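Local coordinates for protein ammonium transporter (Kuenenia stuttgartiensis, PDB 6EU6) that probably senses ammonium at the membrane and signals through a linked histidine kinase, being built as a trimeric member of the ammonium transporter family, at residues G174-M179 with H326-V331; I239-M244 with N285-V290; V61-M66 with S95-Q100. One frame throughout, in Å; residues are numbered along the deposited sequence.

Contact 1: G174-M179 with H326-V331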
loop_
_atom_site.group_PDB
_atom_site.type_symbol
_atom_site.label_atom_id
_atom_site.label_comp_id
_atom_site.label_asym_id
_atom_site.label_seq_id
_atom_site.Cartn_x
_atom_site.Cartn_y
_atom_site.Cartn_z
ATOM N N GLY A 174 15.472 -9.840 -16.479
ATOM C CA GLY A 174 14.297 -9.225 -17.052
ATOM C C GLY A 174 14.603 -8.060 -17.980
ATOM O O GLY A 174 13.939 -7.911 -19.006
ATOM N N GLY A 175 15.629 -7.257 -17.644
ATOM C CA GLY A 175 15.959 -6.069 -18.410
ATOM C C GLY A 175 16.551 -6.439 -19.806
ATOM O O GLY A 175 16.230 -5.786 -20.784
ATOM N N TRP A 176 17.398 -7.472 -19.879
ATOM C CA TRP A 176 17.978 -7.922 -21.164
ATOM C C TRP A 176 16.932 -8.596 -22.066
ATOM O O TRP A 176 16.933 -8.424 -23.298
ATOM C CB TRP A 176 19.197 -8.859 -20.931
ATOM C CG TRP A 176 20.304 -8.246 -20.138
ATOM C CD1 TRP A 176 21.043 -8.866 -19.172
ATOM C CD2 TRP A 176 20.779 -6.893 -20.181
ATOM N NE1 TRP A 176 21.926 -7.998 -18.629
ATOM C CE2 TRP A 176 21.832 -6.799 -19.244
ATOM C CE3 TRP A 176 20.493 -5.778 -20.971
ATOM C CZ2 TRP A 176 22.519 -5.634 -19.016
ATOM C CZ3 TRP A 176 21.206 -4.623 -20.756
ATOM C CH2 TRP A 176 22.187 -4.559 -19.779
ATOM N N PHE A 177 15.985 -9.307 -21.462
ATOM C CA PHE A 177 14.848 -9.810 -22.200
ATOM C C PHE A 177 14.013 -8.678 -22.767
ATOM O O PHE A 177 13.655 -8.691 -23.946
ATOM C CB PHE A 177 14.006 -10.698 -21.295
ATOM C CG PHE A 177 12.921 -11.451 -22.019
ATOM C CD1 PHE A 177 13.228 -12.408 -22.985
ATOM C CD2 PHE A 177 11.568 -11.188 -21.748
ATOM C CE1 PHE A 177 12.209 -13.086 -23.677
ATOM C CE2 PHE A 177 10.567 -11.889 -22.403
ATOM C CZ PHE A 177 10.891 -12.824 -23.395
ATOM N N ALA A 178 13.753 -7.663 -21.945
ATOM C CA ALA A 178 13.068 -6.492 -22.387
ATOM C C ALA A 178 13.892 -5.855 -23.530
ATOM O O ALA A 178 13.321 -5.327 -24.467
ATOM C CB ALA A 178 12.930 -5.480 -21.244
ATOM N N MET A 179 15.221 -5.809 -23.395
ATOM C CA MET A 179 15.999 -5.121 -24.411
ATOM C C MET A 179 15.875 -5.822 -25.798
ATOM O O MET A 179 15.727 -5.138 -26.826
ATOM C CB MET A 179 17.472 -5.065 -24.044
ATOM C CG MET A 179 18.295 -4.398 -25.120
ATOM S SD MET A 179 19.974 -4.162 -24.502
ATOM C CE MET A 179 20.758 -5.591 -25.096
ATOM N N HIS A 326 16.860 -1.721 -14.852
ATOM C CA HIS A 326 16.968 -3.121 -14.489
ATOM C C HIS A 326 18.241 -3.839 -15.081
ATOM O O HIS A 326 18.898 -4.562 -14.374
ATOM C CB HIS A 326 15.692 -3.869 -14.883
ATOM C CG HIS A 326 14.432 -3.310 -14.288
ATOM N ND1 HIS A 326 14.001 -3.626 -13.025
ATOM C CD2 HIS A 326 13.520 -2.442 -14.787
ATOM C CE1 HIS A 326 12.876 -2.971 -12.768
ATOM N NE2 HIS A 326 12.589 -2.215 -13.812
ATOM N N GLY A 327 18.500 -3.644 -16.338
ATOM C CA GLY A 327 19.646 -4.272 -17.005
ATOM C C GLY A 327 20.944 -3.641 -16.474
ATOM O O GLY A 327 21.713 -4.291 -15.804
ATOM N N VAL A 328 21.117 -2.359 -16.705
ATOM C CA VAL A 328 22.368 -1.707 -16.321
ATOM C C VAL A 328 22.508 -1.553 -14.813
ATOM O O VAL A 328 23.547 -1.855 -14.216
ATOM C CB VAL A 328 22.564 -0.361 -17.045
ATOM C CG1 VAL A 328 23.872 0.331 -16.579
ATOM C CG2 VAL A 328 22.539 -0.558 -18.540
ATOM N N GLY A 329 21.450 -1.073 -14.158
ATOM C CA GLY A 329 21.450 -1.056 -12.719
ATOM C C GLY A 329 21.810 -2.392 -12.077
ATOM O O GLY A 329 22.533 -2.409 -11.105
ATOM N N GLY A 330 21.358 -3.501 -12.657
ATOM C CA GLY A 330 21.651 -4.774 -12.039
ATOM C C GLY A 330 23.122 -5.101 -12.253
ATOM O O GLY A 330 23.750 -5.683 -11.391
ATOM N N VAL A 331 23.654 -4.779 -13.418
ATOM C CA VAL A 331 25.079 -5.032 -13.678
ATOM C C VAL A 331 25.954 -4.265 -12.669
ATOM O O VAL A 331 26.820 -4.839 -12.006
ATOM C CB VAL A 331 25.476 -4.600 -15.069
ATOM C CG1 VAL A 331 26.998 -4.527 -15.202
ATOM C CG2 VAL A 331 24.828 -5.502 -16.105
#
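The indole of W176 lies against the backbone of G327, and G175 brings the two helices together beside it, a worked example of how paired glycines let transmembrane helices approach closely. The segments 174-179 and 326-331, on helices 167-185 and 322-340, run roughly antiparallel, their axes 8.2 Å apart at closest approach and 145° between their directions. G175 CA and G327 CA are only 4.3 Å apart. A CB on either residue would collide, that of G175 with the backbone N of G327 and that of G327 with the indole.

G327 CA stands 3.8 Å from the centroid of the W176 six-membered ring, 13° off the normal, a CH-pi contact over the face. With CG anti to the carbonyl carbon (chi1 -58°), the indole swings from its own backbone across to the opposite helix. V331 CG2 then meets the edge of the same ring, in its plane, 3.7 Å from W176 CZ2, while V328 CG2 touches W176 CH2 more loosely.

H326 CB rests against G175 CA, but its ND1 pairs with H171, as in the twin histidines of the conduction pore in Amt relatives. F368 meets W176 edge-to-face. The indole thus packs on backbone and valine methyls without hydrogen bonds between the segments, G327 O being bonded to S172 OG, and shape fit, more than polar bonding, probably sets how closely these helices approach.

Contact 2: I239-M244 with N285-V290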
loop_
_atom_site.group_PDB
_atom_site.type_symbol
_atom_site.label_atom_id
_atom_site.label_comp_id
_atom_site.label_asym_id
_atom_site.label_seq_id
_atom_site.Cartn_x
_atom_site.Cartn_y
_atom_site.Cartn_z
ATOM N N ILE A 239 17.158 -3.159 5.248
ATOM C CA ILE A 239 16.156 -2.131 4.850
ATOM C C ILE A 239 16.716 -0.720 4.865
ATOM O O ILE A 239 16.437 0.058 3.976
ATOM C CB ILE A 239 14.918 -2.321 5.712
ATOM C CG1 ILE A 239 14.254 -3.588 5.167
ATOM C CG2 ILE A 239 13.992 -1.116 5.611
ATOM C CD1 ILE A 239 12.989 -4.067 5.774
ATOM N N LEU A 240 17.496 -0.404 5.889
ATOM C CA LEU A 240 18.192 0.868 5.953
ATOM C C LEU A 240 19.128 1.031 4.765
ATOM O O LEU A 240 19.091 2.044 4.075
ATOM C CB LEU A 240 18.961 0.990 7.273
ATOM C CG LEU A 240 19.780 2.295 7.393
ATOM C CD1 LEU A 240 18.859 3.548 7.362
ATOM C CD2 LEU A 240 20.678 2.343 8.629
ATOM N N ASN A 241 19.888 -0.014 4.414
ATOM C CA ASN A 241 20.724 0.120 3.253
ATOM C C ASN A 241 19.905 0.304 1.987
ATOM O O ASN A 241 20.314 1.041 1.075
ATOM C CB ASN A 241 21.618 -1.116 3.063
ATOM C CG ASN A 241 22.711 -1.214 4.082
ATOM O OD1 ASN A 241 23.106 -0.225 4.745
ATOM N ND2 ASN A 241 23.217 -2.444 4.244
ATOM N N THR A 242 18.775 -0.413 1.853
ATOM C CA THR A 242 17.976 -0.238 0.672
ATOM C C THR A 242 17.527 1.236 0.556
ATOM O O THR A 242 17.603 1.823 -0.465
ATOM C CB THR A 242 16.772 -1.200 0.755
ATOM O OG1 THR A 242 17.292 -2.536 0.782
ATOM C CG2 THR A 242 15.851 -1.029 -0.414
ATOM N N ASN A 243 17.098 1.824 1.674
ATOM C CA ASN A 243 16.616 3.175 1.691
ATOM C C ASN A 243 17.724 4.156 1.339
ATOM O O ASN A 243 17.549 5.139 0.562
ATOM C CB ASN A 243 16.051 3.550 3.035
ATOM C CG ASN A 243 15.264 4.827 2.948
ATOM O OD1 ASN A 243 14.161 4.854 2.409
ATOM N ND2 ASN A 243 15.826 5.914 3.506
ATOM N N MET A 244 18.878 3.899 1.910
ATOM C CA MET A 244 19.960 4.829 1.690
ATOM C C MET A 244 20.455 4.782 0.252
ATOM O O MET A 244 20.875 5.813 -0.261
ATOM C CB MET A 244 21.143 4.586 2.677
ATOM C CG MET A 244 20.766 4.707 4.125
ATOM S SD MET A 244 19.997 6.267 4.492
ATOM C CE MET A 244 21.248 7.475 4.007
ATOM N N ASN A 285 22.568 -7.062 2.179
ATOM C CA ASN A 285 22.826 -7.763 3.433
ATOM C C ASN A 285 24.307 -7.738 3.838
ATOM O O ASN A 285 24.645 -8.153 4.951
ATOM C CB ASN A 285 22.410 -9.217 3.306
ATOM C CG ASN A 285 23.224 -9.970 2.225
ATOM O OD1 ASN A 285 23.547 -9.442 1.144
ATOM N ND2 ASN A 285 23.545 -11.200 2.513
ATOM N N MET A 286 25.180 -7.231 2.984
ATOM C CA MET A 286 26.630 -7.408 3.196
ATOM C C MET A 286 27.434 -6.173 3.152
ATOM O O MET A 286 28.670 -6.244 3.237
ATOM C CB MET A 286 27.230 -8.457 2.229
ATOM C CG MET A 286 27.054 -8.255 0.764
ATOM S SD MET A 286 27.438 -9.712 -0.319
ATOM C CE MET A 286 26.485 -10.921 0.412
ATOM N N VAL A 287 26.758 -5.036 3.073
ATOM C CA VAL A 287 27.433 -3.732 3.008
ATOM C C VAL A 287 26.989 -2.901 4.194
ATOM O O VAL A 287 26.010 -3.233 4.853
ATOM C CB VAL A 287 27.192 -2.977 1.685
ATOM C CG1 VAL A 287 27.556 -3.854 0.507
ATOM C CG2 VAL A 287 25.733 -2.479 1.518
ATOM N N THR A 288 27.756 -1.864 4.482
ATOM C CA THR A 288 27.447 -0.869 5.516
ATOM C C THR A 288 26.558 0.243 4.906
ATOM O O THR A 288 26.546 0.452 3.688
ATOM C CB THR A 288 28.766 -0.182 6.057
ATOM O OG1 THR A 288 29.416 0.520 4.982
ATOM C CG2 THR A 288 29.754 -1.182 6.701
ATOM N N PRO A 289 25.877 1.013 5.747
ATOM C CA PRO A 289 25.071 2.072 5.181
ATOM C C PRO A 289 25.868 3.086 4.357
ATOM O O PRO A 289 25.361 3.529 3.314
ATOM C CB PRO A 289 24.455 2.735 6.406
ATOM C CG PRO A 289 24.404 1.660 7.422
ATOM C CD PRO A 289 25.657 0.851 7.192
ATOM N N VAL A 290 27.124 3.403 4.760
ATOM C CA VAL A 290 27.913 4.286 3.944
ATOM C C VAL A 290 28.253 3.689 2.591
ATOM O O VAL A 290 28.203 4.400 1.602
ATOM C CB VAL A 290 29.188 4.865 4.671
ATOM C CG1 VAL A 290 30.071 5.643 3.708
ATOM C CG2 VAL A 290 28.744 5.847 5.747
#
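This is a helix-to-turn contact at the subunit interface, in which L240 and N241 of helix 234-261 meet P289 and V287 where the chain turns into helix 289-312. It is an example of an asparagine amide holding the backbone of a turn, with an apolar neighbour beside it.

N241 is the polar centre. Its CG is anti to the carbonyl carbon (chi1 -71°), which carries the amide towards the turn. ND2 donates to V287 O at 3.0 Å, though the bond is bent, with an N-H...O angle of 136°, and the donor sits well above the carbonyl plane, 55° out of it. ND2 also bonds to S284 O, so two backbone carbonyls share this one group and fix the rotation of the amide. The other end, OD1, lies over the proline, 3.1 Å from P289 CA and 3.5 Å from P289 CG; the proline nitrogen is close but has no hydrogen to give. V287 CG2 packs alongside ND2, 3.7 Å away. L240 CD2 touches P289 CG at 4.0 Å, the two side chains crossing at about a right angle. With an alanine here in place of N241, the carbonyls of V287 and S284 would probably lose their shared donor, and a gap is likely to open beside the proline ring.

T288 occupies the N-cap of helix 289-312, its hydroxyl bonded to S291. On this helix A292 and V293 continue the packing against N241 and M244, L237 of helix 234-261 supports P289, and F59 of the second subunit presses on the proline.

Contact 3: V61-M66 with S95-Q100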
loop_
_atom_site.group_PDB
_atom_site.type_symbol
_atom_site.label_atom_id
_atom_site.label_comp_id
_atom_site.label_asym_id
_atom_site.label_seq_id
_atom_site.Cartn_x
_atom_site.Cartn_y
_atom_site.Cartn_z
ATOM N N VAL A 61 5.834 -24.862 -13.818
ATOM C CA VAL A 61 7.196 -25.298 -14.163
ATOM C C VAL A 61 8.350 -24.493 -13.647
ATOM O O VAL A 61 9.437 -25.058 -13.310
ATOM C CB VAL A 61 7.351 -25.520 -15.674
ATOM C CG1 VAL A 61 6.242 -26.408 -16.168
ATOM C CG2 VAL A 61 7.314 -24.246 -16.418
ATOM N N GLY A 62 8.159 -23.184 -13.537
ATOM C CA GLY A 62 9.315 -22.335 -13.201
ATOM C C GLY A 62 9.997 -22.672 -11.896
ATOM O O GLY A 62 11.221 -22.760 -11.812
ATOM N N PHE A 63 9.213 -22.822 -10.826
ATOM C CA PHE A 63 9.791 -23.090 -9.549
ATOM C C PHE A 63 10.616 -24.404 -9.623
ATOM O O PHE A 63 11.687 -24.499 -9.016
ATOM C CB PHE A 63 8.741 -23.178 -8.461
ATOM C CG PHE A 63 9.316 -23.372 -7.076
ATOM C CD1 PHE A 63 9.681 -22.265 -6.289
ATOM C CD2 PHE A 63 9.516 -24.658 -6.536
ATOM C CE1 PHE A 63 10.216 -22.425 -5.039
ATOM C CE2 PHE A 63 10.106 -24.823 -5.313
ATOM C CZ PHE A 63 10.440 -23.715 -4.526
ATOM N N GLY A 64 10.104 -25.412 -10.327
ATOM C CA GLY A 64 10.809 -26.689 -10.370
ATOM C C GLY A 64 12.140 -26.581 -11.099
ATOM O O GLY A 64 13.165 -26.982 -10.578
ATOM N N PHE A 65 12.119 -25.945 -12.253
ATOM C CA PHE A 65 13.341 -25.719 -13.010
ATOM C C PHE A 65 14.368 -24.963 -12.192
ATOM O O PHE A 65 15.576 -25.215 -12.313
ATOM C CB PHE A 65 13.090 -24.934 -14.277
ATOM C CG PHE A 65 12.458 -25.709 -15.401
ATOM C CD1 PHE A 65 12.432 -27.099 -15.442
ATOM C CD2 PHE A 65 11.924 -25.026 -16.479
ATOM C CE1 PHE A 65 11.843 -27.788 -16.509
ATOM C CE2 PHE A 65 11.397 -25.706 -17.581
ATOM C CZ PHE A 65 11.337 -27.117 -17.599
ATOM N N MET A 66 13.905 -24.014 -11.379
ATOM C CA MET A 66 14.786 -23.116 -10.663
ATOM C C MET A 66 15.360 -23.750 -9.372
ATOM O O MET A 66 16.537 -23.617 -9.060
ATOM C CB MET A 66 14.009 -21.849 -10.264
ATOM C CG MET A 66 14.910 -20.765 -9.647
ATOM S SD MET A 66 14.116 -19.131 -9.953
ATOM C CE MET A 66 15.236 -18.025 -9.037
ATOM N N SER A 95 5.830 -20.538 1.997
ATOM C CA SER A 95 6.233 -19.159 2.135
ATOM C C SER A 95 7.367 -18.854 1.166
ATOM O O SER A 95 7.326 -17.900 0.464
ATOM C CB SER A 95 6.596 -18.878 3.576
ATOM O OG SER A 95 5.516 -19.234 4.391
ATOM N N PHE A 96 8.373 -19.706 1.164
ATOM C CA PHE A 96 9.490 -19.602 0.233
ATOM C C PHE A 96 8.959 -19.641 -1.182
ATOM O O PHE A 96 9.388 -18.891 -2.045
ATOM C CB PHE A 96 10.436 -20.758 0.433
ATOM C CG PHE A 96 11.620 -20.708 -0.459
ATOM C CD1 PHE A 96 12.728 -19.923 -0.140
ATOM C CD2 PHE A 96 11.631 -21.424 -1.633
ATOM C CE1 PHE A 96 13.844 -19.919 -0.985
ATOM C CE2 PHE A 96 12.729 -21.405 -2.498
ATOM C CZ PHE A 96 13.848 -20.669 -2.160
ATOM N N PHE A 97 8.062 -20.581 -1.459
ATOM C CA PHE A 97 7.523 -20.746 -2.793
ATOM C C PHE A 97 6.820 -19.448 -3.288
ATOM O O PHE A 97 7.056 -19.006 -4.424
ATOM C CB PHE A 97 6.529 -21.884 -2.798
ATOM C CG PHE A 97 6.132 -22.328 -4.148
ATOM C CD1 PHE A 97 5.088 -21.747 -4.810
ATOM C CD2 PHE A 97 6.759 -23.417 -4.730
ATOM C CE1 PHE A 97 4.699 -22.168 -6.066
ATOM C CE2 PHE A 97 6.339 -23.872 -5.961
ATOM C CZ PHE A 97 5.324 -23.219 -6.652
ATOM N N PHE A 98 6.030 -18.819 -2.411
ATOM C CA PHE A 98 5.296 -17.663 -2.843
ATOM C C PHE A 98 6.227 -16.470 -3.026
ATOM O O PHE A 98 6.048 -15.685 -3.967
ATOM C CB PHE A 98 4.167 -17.325 -1.861
ATOM C CG PHE A 98 3.312 -16.171 -2.323
ATOM C CD1 PHE A 98 2.705 -16.179 -3.586
ATOM C CD2 PHE A 98 3.209 -15.029 -1.565
ATOM C CE1 PHE A 98 1.994 -15.088 -4.064
ATOM C CE2 PHE A 98 2.479 -13.933 -2.031
ATOM C CZ PHE A 98 1.863 -13.968 -3.270
ATOM N N PHE A 99 7.161 -16.328 -2.097
ATOM C CA PHE A 99 8.240 -15.346 -2.205
ATOM C C PHE A 99 8.978 -15.422 -3.536
ATOM O O PHE A 99 9.105 -14.428 -4.258
ATOM C CB PHE A 99 9.164 -15.475 -1.017
ATOM C CG PHE A 99 10.194 -14.352 -0.899
ATOM C CD1 PHE A 99 9.852 -13.118 -0.399
ATOM C CD2 PHE A 99 11.490 -14.545 -1.290
ATOM C CE1 PHE A 99 10.829 -12.078 -0.271
ATOM C CE2 PHE A 99 12.456 -13.539 -1.149
ATOM C CZ PHE A 99 12.113 -12.278 -0.665
ATOM N N GLN A 100 9.322 -16.625 -3.945
ATOM C CA GLN A 100 10.032 -16.759 -5.185
ATOM C C GLN A 100 9.058 -16.550 -6.349
ATOM O O GLN A 100 9.478 -16.097 -7.373
ATOM C CB GLN A 100 10.713 -18.135 -5.283
ATOM C CG GLN A 100 11.796 -18.399 -4.230
ATOM C CD GLN A 100 12.974 -17.427 -4.379
ATOM O OE1 GLN A 100 13.246 -16.948 -5.448
ATOM N NE2 GLN A 100 13.626 -17.100 -3.275
#
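A cluster of phenylalanines joins helix 40-67 to helix 93-114, and F63 sits at the meeting point, with F97 over its face and F96 at its edge. Here rings turned at different angles fill the space between two steeply crossed helices. The segments cross at 105° with their axes 11.0 Å apart, a separation that side chains rather than backbones must bridge.

F63 buries more surface here than any other residue. Its CG is anti to the backbone N (chi1 -176°), which extends the ring toward the facing helix. The outer rim of F97 enters over one face of that ring: F97 CD2 stands 3.3 Å above the plane near its centre, and F97 CE2 comes to 3.2 Å from F63 CG, a notably tight approach. The two planes are inclined at 40° with centroids 4.2 Å apart, so the pair is oblique, being neither a parallel stack nor a T-shape. F96 arrives from another direction, its CE2 meeting F63 CE1 at 3.7 Å close to the plane of the F63 ring. Q100 CB lies at this edge too, and Q100 OE1 is only loosely approached by M66 CE, 4.2 Å away.

Further rings continue the cluster. F67 meets F63 obliquely and F96 edge-to-face, while F148 stacks on F96. F97 also reaches L240 of the third subunit, which places this aromatic layer beside the trimer interface. The Q100 amide makes a weak bond to a buffer molecule.

Interlocking aromatic rings between crossed helices give a buried apolar interface suited to the membrane-embedded helical bundle of the Amt fold.

In the fold
From the N terminus, contact 3 comes first: it closes a loop of 28 residues between helices 40-67 and 93-114, and is complete before the others begin. Contact 1 then opens on helix 167-185 and closes, with 146 residues between its segments, on helix 322-340, near the middle of the subunit. Contact 2 is nested inside that long loop, tying helix 234-261 to the start of helix 289-312, the helix just before 322-340. Within one chain the three do not touch, their centres lying about 21 to 27 Å apart. Across the trimer, however, contacts 2 and 3 meet: N243 packs on F98 of a neighbouring subunit.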